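Local structure of putative transcriptional regulator, sugar-binding family (Arthrobacter aurescens, 3NZE) at residues L53-A58 with T76-H81; V195-D200 with P215-L220; Q219-R224 with L243-A248. The protein probably acts as a transcriptional regulator of the SorC family, its sugar-binding domain recognising a carbohydrate effector and a separate region of the protein contacting DNA. All coordinates share one frame; numbering follows the deposited sequence. Where two conformers were deposited one is given.

Interactions 2 and 3 are neighbours, their centres 8 Å apart, and they share Gln219 and Leu220 of helix 217-221: His217 at the start of that helix reaches strand 195-198, while Leu220 and Arg221 at its other end meet the turn after helix 236-244. The two are also in direct touch, with His217 CB 3.7 Å from Leu247 CD2. Interaction 1 joins two loops that lead into parallel strands; its centre is 27 Å from that of interaction 2 and 22 Å from that of interaction 3, though nearest atoms come to about 5 Å of interaction 3 without touching. All three lie away from the calcium positions known at Thr96 and Glu118.

Interaction 1 (L53-A58 with T76-H81); sequences LVDSNA and TRKMTH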
# COMPACT_ATOMS: atom_id res chain seq x y z
N LEU A 53 14.96 6.62 -4.12
CA LEU A 53 15.05 5.27 -3.57
C LEU A 53 14.99 4.21 -4.66
O LEU A 53 15.17 3.02 -4.39
CB LEU A 53 13.95 5.02 -2.54
CG LEU A 53 13.87 6.08 -1.43
CD1 LEU A 53 12.79 5.74 -0.43
CD2 LEU A 53 15.21 6.23 -0.73
N VAL A 54 14.74 4.63 -5.90
CA VAL A 54 14.69 3.71 -7.02
C VAL A 54 16.05 3.66 -7.70
O VAL A 54 16.51 4.68 -8.23
CB VAL A 54 13.62 4.11 -8.05
CG1 VAL A 54 13.59 3.12 -9.20
CG2 VAL A 54 12.25 4.19 -7.39
N ASP A 55 16.69 2.50 -7.69
CA ASP A 55 18.05 2.38 -8.24
C ASP A 55 18.09 1.37 -9.37
O ASP A 55 17.09 0.73 -9.68
CB ASP A 55 19.02 1.92 -7.16
CG ASP A 55 19.18 2.92 -6.05
OD1 ASP A 55 19.61 4.06 -6.33
OD2 ASP A 55 18.88 2.55 -4.89
N SER A 56 19.27 1.23 -9.98
CA SER A 56 19.46 0.17 -10.97
C SER A 56 19.70 -1.15 -10.26
O SER A 56 20.05 -1.18 -9.08
CB SER A 56 20.63 0.49 -11.90
OG SER A 56 20.37 1.66 -12.66
N ASN A 57 19.52 -2.24 -11.00
CA ASN A 57 19.71 -3.58 -10.45
C ASN A 57 18.85 -3.82 -9.22
O ASN A 57 19.29 -4.46 -8.26
CB ASN A 57 21.18 -3.80 -10.09
CG ASN A 57 22.09 -3.73 -11.30
OD1 ASN A 57 22.76 -2.72 -11.53
ND2 ASN A 57 22.09 -4.79 -12.09
N ALA A 58 17.62 -3.31 -9.26
CA ALA A 58 16.74 -3.39 -8.10
C ALA A 58 15.40 -4.02 -8.47
O ALA A 58 14.99 -4.00 -9.63
CB ALA A 58 16.51 -2.00 -7.52
N THR A 76 8.67 11.11 -11.52
CA THR A 76 9.62 11.85 -12.35
C THR A 76 10.49 10.87 -13.11
O THR A 76 11.03 9.94 -12.51
CB THR A 76 10.53 12.76 -11.50
OG1 THR A 76 9.74 13.77 -10.87
CG2 THR A 76 11.60 13.41 -12.37
N ARG A 77 10.63 11.06 -14.41
CA ARG A 77 11.45 10.16 -15.20
C ARG A 77 12.87 10.10 -14.64
O ARG A 77 13.47 11.13 -14.36
CB ARG A 77 11.48 10.58 -16.67
CG ARG A 77 12.02 9.50 -17.60
CD ARG A 77 11.92 9.93 -19.06
NE ARG A 77 12.20 8.83 -19.98
CZ ARG A 77 13.42 8.53 -20.42
NH1 ARG A 77 13.58 7.51 -21.27
NH2 ARG A 77 14.47 9.23 -20.03
N LYS A 78 13.38 8.89 -14.48
CA LYS A 78 14.71 8.68 -13.95
C LYS A 78 15.17 7.31 -14.43
O LYS A 78 14.80 6.29 -13.85
CB LYS A 78 14.70 8.71 -12.43
CG LYS A 78 16.04 8.35 -11.80
CD LYS A 78 15.92 8.10 -10.30
CE LYS A 78 17.13 7.34 -9.78
NZ LYS A 78 17.15 7.27 -8.30
N MSE A 79 15.95 7.28 -15.50
CA MSE A 79 16.34 6.02 -16.09
C MSE A 79 17.27 5.21 -15.18
O MSE A 79 18.19 5.74 -14.55
CB MSE A 79 16.98 6.23 -17.47
CG MSE A 79 15.99 6.75 -18.51
SE MSE A 79 14.49 5.54 -18.81
CE MSE A 79 15.49 3.98 -19.44
N THR A 80 16.98 3.91 -15.11
CA THR A 80 17.82 2.96 -14.41
C THR A 80 18.08 1.85 -15.40
O THR A 80 17.52 1.86 -16.50
CB THR A 80 17.11 2.37 -13.18
OG1 THR A 80 15.97 1.59 -13.60
CG2 THR A 80 16.65 3.47 -12.22
N HIS A 81 18.93 0.90 -15.04
CA HIS A 81 19.07 -0.30 -15.86
C HIS A 81 18.96 -1.54 -14.99
O HIS A 81 19.27 -1.50 -13.80
CB HIS A 81 20.40 -0.31 -16.60
CG HIS A 81 21.60 -0.24 -15.69
ND1 HIS A 81 22.33 -1.35 -15.34
CD2 HIS A 81 22.18 0.82 -15.07
CE1 HIS A 81 23.31 -0.98 -14.53
NE2 HIS A 81 23.25 0.33 -14.36
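Ser56 and His81 are bonded to each other where the touching parts of two loops run nearly in the same direction. The backbone N of His81 gives a nearly straight hydrogen bond to Ser56 OG (2.9 Å, 166° at the hydrogen), and Asn57 N returns one to His81 O at 2.9 Å. Ser56 is therefore bracketed by polar links through its own hydroxyl and through the next peptide. On the inner, tightly packed side lies Thr80, a buried residue: its CG2 methyl is 3.8 Å from Asp55 O and 4.3 Å from CG1 of buried Val54, and its CB is 3.4 Å from Ser56 OG. Its OG1 bonds to Tyr113 O at the end of helix 99-113.

The outer side, toward solvent, belongs to the His81 ring and Asn57, both exposed. The ring folds back over the serine because its CG sits between the backbone N and the carbonyl carbon; Ser56 CB then lies over one face, 3.7 Å from the centroid of the His81 ring, in a CH-pi contact. The amide plane of Asn57 is turned 88° from the ring.

Lys78 is partly exposed, yet its end is firmly bonded: extended along its whole length, CG anti to N (chi1 174°), it reaches across to place NZ 2.7 Å from Val54 O, and Gly51 O is a second acceptor. A methionine in its place would probably leave both carbonyls without this donor and the loop after helix 35-50 less firmly tied. The loops enter parallel strands 59-62 and 84-87. The ammonium is bonded to backbone oxygens, with Asp55 probably adding only a longer-range attraction; each of the three crossing bonds has a backbone atom at one end at least, so the loops are joined largely through polar backbone groups.

Interaction 2 (V195-D200 with P215-L220); sequences VFFRSD and PSHEQL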
# COMPACT_ATOMS: atom_id res chain seq x y z
N VAL A 195 -3.65 -7.72 2.59
CA VAL A 195 -3.40 -8.53 3.78
C VAL A 195 -3.77 -7.72 5.01
O VAL A 195 -3.21 -6.65 5.26
CB VAL A 195 -1.93 -8.99 3.89
CG1 VAL A 195 -1.74 -9.93 5.09
CG2 VAL A 195 -1.46 -9.67 2.61
N PHE A 196 -4.74 -8.22 5.77
CA PHE A 196 -5.37 -7.46 6.84
C PHE A 196 -4.64 -7.57 8.18
O PHE A 196 -3.91 -8.54 8.43
CB PHE A 196 -6.81 -7.93 7.00
CG PHE A 196 -7.65 -7.70 5.77
CD1 PHE A 196 -8.40 -6.55 5.65
CD2 PHE A 196 -7.65 -8.62 4.73
CE1 PHE A 196 -9.16 -6.31 4.51
CE2 PHE A 196 -8.41 -8.40 3.59
CZ PHE A 196 -9.17 -7.24 3.48
N PHE A 197 -4.85 -6.56 9.02
CA PHE A 197 -4.26 -6.56 10.37
C PHE A 197 -5.20 -5.93 11.39
O PHE A 197 -6.15 -5.23 11.01
CB PHE A 197 -2.94 -5.79 10.35
CG PHE A 197 -3.02 -4.48 9.64
CD1 PHE A 197 -3.69 -3.40 10.21
CD2 PHE A 197 -2.46 -4.32 8.38
CE1 PHE A 197 -3.77 -2.18 9.56
CE2 PHE A 197 -2.55 -3.10 7.70
CZ PHE A 197 -3.21 -2.03 8.30
N ARG A 198 -4.93 -6.18 12.67
CA ARG A 198 -5.73 -5.63 13.78
C ARG A 198 -5.12 -4.32 14.28
O ARG A 198 -4.08 -3.89 13.78
CB ARG A 198 -5.81 -6.64 14.93
CG ARG A 198 -6.39 -8.00 14.52
CD ARG A 198 -6.52 -8.94 15.73
NE ARG A 198 -7.00 -10.27 15.37
CZ ARG A 198 -6.22 -11.24 14.90
NH1 ARG A 198 -4.92 -11.05 14.74
NH2 ARG A 198 -6.75 -12.42 14.59
N SER A 199 -5.75 -3.69 15.26
CA SER A 199 -5.25 -2.41 15.76
C SER A 199 -3.84 -2.53 16.34
O SER A 199 -3.06 -1.58 16.27
CB SER A 199 -6.20 -1.81 16.81
OG SER A 199 -6.31 -2.65 17.95
N ASP A 200 -3.52 -3.69 16.89
CA ASP A 200 -2.20 -3.92 17.47
C ASP A 200 -1.19 -4.39 16.43
O ASP A 200 -0.06 -4.75 16.77
CB ASP A 200 -2.28 -4.93 18.63
CG ASP A 200 -2.62 -6.34 18.17
OD1 ASP A 200 -2.94 -6.52 16.97
OD2 ASP A 200 -2.57 -7.27 19.01
N PRO A 215 1.73 -10.19 -0.19
CA PRO A 215 2.85 -10.69 0.62
C PRO A 215 2.51 -10.66 2.11
O PRO A 215 1.75 -9.79 2.55
CB PRO A 215 3.98 -9.68 0.35
CG PRO A 215 3.54 -8.89 -0.84
CD PRO A 215 2.05 -8.89 -0.80
N SER A 216 3.09 -11.57 2.88
CA SER A 216 2.85 -11.56 4.32
C SER A 216 3.49 -10.33 4.92
O SER A 216 4.42 -9.76 4.36
CB SER A 216 3.42 -12.80 5.01
OG SER A 216 4.84 -12.79 4.97
N HIS A 217 2.98 -9.93 6.08
CA HIS A 217 3.58 -8.82 6.79
C HIS A 217 5.01 -9.15 7.22
O HIS A 217 5.88 -8.29 7.18
CB HIS A 217 2.69 -8.38 7.95
CG HIS A 217 1.36 -7.86 7.50
ND1 HIS A 217 0.27 -7.73 8.34
CD2 HIS A 217 0.93 -7.46 6.28
CE1 HIS A 217 -0.76 -7.25 7.66
NE2 HIS A 217 -0.38 -7.08 6.41
N GLU A 218 5.26 -10.41 7.58
CA GLU A 218 6.62 -10.86 7.89
C GLU A 218 7.58 -10.61 6.72
O GLU A 218 8.69 -10.11 6.91
CB GLU A 218 6.65 -12.33 8.31
CG GLU A 218 8.05 -12.81 8.68
CD GLU A 218 8.12 -14.30 8.99
OE1 GLU A 218 7.08 -14.98 8.93
OE2 GLU A 218 9.24 -14.79 9.29
N GLN A 219 7.15 -10.94 5.51
CA GLN A 219 7.96 -10.67 4.34
C GLN A 219 8.20 -9.17 4.14
O GLN A 219 9.32 -8.75 3.86
CB GLN A 219 7.34 -11.29 3.09
CG GLN A 219 8.19 -11.09 1.85
CD GLN A 219 7.62 -11.81 0.64
OE1 GLN A 219 7.69 -13.04 0.55
NE2 GLN A 219 7.06 -11.05 -0.29
N LEU A 220 7.15 -8.36 4.27
CA LEU A 220 7.30 -6.92 4.15
C LEU A 220 8.33 -6.37 5.13
O LEU A 220 9.14 -5.52 4.79
CB LEU A 220 5.98 -6.19 4.40
CG LEU A 220 5.00 -6.09 3.26
CD1 LEU A 220 3.90 -5.13 3.67
CD2 LEU A 220 5.69 -5.61 1.99
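Val195 O takes a hydrogen bond from the ring nitrogen of His217, NE2 to O 3.1 Å, and the bond is a bent one, 136° at the hydrogen. The oxygen lies near the plane of the imidazole, yet the donor stands well above the plane of the carbonyl, 64° out of it, so the ring approaches the C=O group from over its flat side. The same valine packs against the imidazole as well: CG1, anti to the backbone N, is set over one face of His217 in a CH-pi contact, 3.8 Å from the ring centroid. Its other methyl, CG2, comes within 3.2 Å of Pro215 O.

His217 opens helix 217-221, and the residue before it, Ser216, is the N-cap: its OG accepts a hydrogen bond from Gln219 N at 3.0 Å. This capped first turn lies against strand 195-198, the outer partner of the antiparallel pair with strand 188-192 in the mixed sheet of this putative sugar-binding domain.

Further along the strand, Phe197 meets the CE1 corner of the imidazole, next to NE2. His217 CE1 sits at the edge of the phenyl ring, close to its plane and 3.5 Å from Phe197 CD2, with the two rings inclined at 52°. A methyl over one face, a phenyl edge at CE1 and the NE2 bond together probably restrict the rotation of the histidine. Ser203 also touches the His217 side chain, while Phe197 packs in addition on Val189 of strand 188-192.

Interaction 3 (Q219-R224 with L243-A248); sequences QLRQVR and LAAGLA
A Schellman motif ends helix 236-244, with Gly246 at positive phi as the first residue to leave helical geometry, and the side chain of Arg221 lies across this turn. Arg221 NH1 donates a hydrogen bond to Ala245 O at 2.8 Å, approaching in the carbonyl plane on a lone pair, with an angle of 148° at the hydrogen. The bend at chi3 (-72°) lets the chain do two things at once: its aliphatic part passes close to the turn, Arg221 CG 3.7 Å from Gly246 O and CD 3.3 Å from Ala245 O, while the guanidinium swings round to the latter oxygen with its edge, the oxygen lying somewhat tilted from the guanidinium plane.

Beside the polar link, Leu220 CD1 and Leu247 CD2 meet at 4.3 Å, and the same Leu247 methyl is 4.0 Å from Arg221 NH1. Arg226, on strand 225-230, bonds to the carbonyls of Gly246 and Leu247, adding a second arginine to the turn. Both leucines also rest on Val192, which places the contact between the ends of helices 217-221 and 236-244, against strand 188-192.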
# COMPACT_ATOMS: atom_id res chain seq x y z
N GLN A 219 7.15 -10.94 5.51
CA GLN A 219 7.96 -10.67 4.34
C GLN A 219 8.20 -9.17 4.14
O GLN A 219 9.32 -8.75 3.86
CB GLN A 219 7.34 -11.29 3.09
CG GLN A 219 8.19 -11.09 1.85
CD GLN A 219 7.62 -11.81 0.64
OE1 GLN A 219 7.69 -13.04 0.55
NE2 GLN A 219 7.06 -11.05 -0.29
N LEU A 220 7.15 -8.36 4.27
CA LEU A 220 7.30 -6.92 4.15
C LEU A 220 8.33 -6.37 5.13
O LEU A 220 9.14 -5.52 4.79
CB LEU A 220 5.98 -6.19 4.40
CG LEU A 220 5.00 -6.09 3.26
CD1 LEU A 220 3.90 -5.13 3.67
CD2 LEU A 220 5.69 -5.61 1.99
N ARG A 221 8.27 -6.85 6.37
CA ARG A 221 9.16 -6.31 7.38
C ARG A 221 10.63 -6.58 7.09
O ARG A 221 11.50 -5.98 7.71
CB ARG A 221 8.77 -6.81 8.78
CG ARG A 221 7.53 -6.12 9.36
CD ARG A 221 7.30 -6.50 10.83
NE ARG A 221 6.81 -7.87 10.98
CZ ARG A 221 5.53 -8.21 11.05
NH1 ARG A 221 4.58 -7.28 11.01
NH2 ARG A 221 5.19 -9.49 11.18
N GLN A 222 10.92 -7.49 6.15
CA GLN A 222 12.31 -7.79 5.81
C GLN A 222 12.78 -6.99 4.61
O GLN A 222 13.96 -7.05 4.24
CB GLN A 222 12.51 -9.29 5.54
CG GLN A 222 11.72 -10.23 6.43
CD GLN A 222 11.91 -9.95 7.91
OE1 GLN A 222 13.01 -9.61 8.36
NE2 GLN A 222 10.83 -10.09 8.69
N VAL A 223 11.86 -6.26 3.97
CA VAL A 223 12.22 -5.46 2.82
C VAL A 223 12.94 -4.21 3.32
O VAL A 223 12.59 -3.65 4.36
CB VAL A 223 10.98 -5.09 1.99
CG1 VAL A 223 11.35 -4.15 0.84
CG2 VAL A 223 10.33 -6.35 1.45
N ARG A 224 13.96 -3.77 2.58
CA ARG A 224 14.81 -2.69 3.08
C ARG A 224 14.11 -1.35 3.32
O ARG A 224 14.22 -0.77 4.40
CB ARG A 224 16.02 -2.49 2.17
CG ARG A 224 17.13 -1.78 2.89
CD ARG A 224 18.28 -1.44 1.98
NE ARG A 224 17.99 -0.25 1.21
CZ ARG A 224 17.69 -0.27 -0.08
NH1 ARG A 224 17.45 0.86 -0.73
NH2 ARG A 224 17.67 -1.42 -0.72
N LEU A 243 1.23 0.90 11.23
CA LEU A 243 2.39 1.36 11.97
C LEU A 243 2.65 0.44 13.16
O LEU A 243 3.80 0.13 13.46
CB LEU A 243 2.20 2.81 12.43
CG LEU A 243 2.22 3.85 11.30
CD1 LEU A 243 1.85 5.23 11.82
CD2 LEU A 243 3.58 3.89 10.59
N ALA A 244 1.58 0.01 13.82
CA ALA A 244 1.73 -0.94 14.92
C ALA A 244 2.39 -2.22 14.43
O ALA A 244 3.17 -2.85 15.15
CB ALA A 244 0.38 -1.26 15.57
N ALA A 245 2.08 -2.60 13.19
CA ALA A 245 2.65 -3.80 12.59
C ALA A 245 4.08 -3.58 12.08
O ALA A 245 4.75 -4.52 11.67
CB ALA A 245 1.76 -4.31 11.46
N GLY A 246 4.54 -2.33 12.13
CA GLY A 246 5.89 -1.99 11.72
C GLY A 246 6.10 -2.13 10.23
O GLY A 246 7.20 -2.44 9.77
N LEU A 247 5.04 -1.92 9.46
CA LEU A 247 5.11 -2.20 8.04
C LEU A 247 5.93 -1.17 7.25
O LEU A 247 6.56 -1.52 6.27
CB LEU A 247 3.71 -2.35 7.45
CG LEU A 247 2.92 -3.51 8.03
CD1 LEU A 247 1.62 -3.68 7.23
CD2 LEU A 247 3.74 -4.79 7.96
N ALA A 248 5.95 0.08 7.71
CA ALA A 248 6.56 1.18 6.94
C ALA A 248 7.94 1.55 7.47
O ALA A 248 8.21 1.39 8.66
CB ALA A 248 5.66 2.39 6.99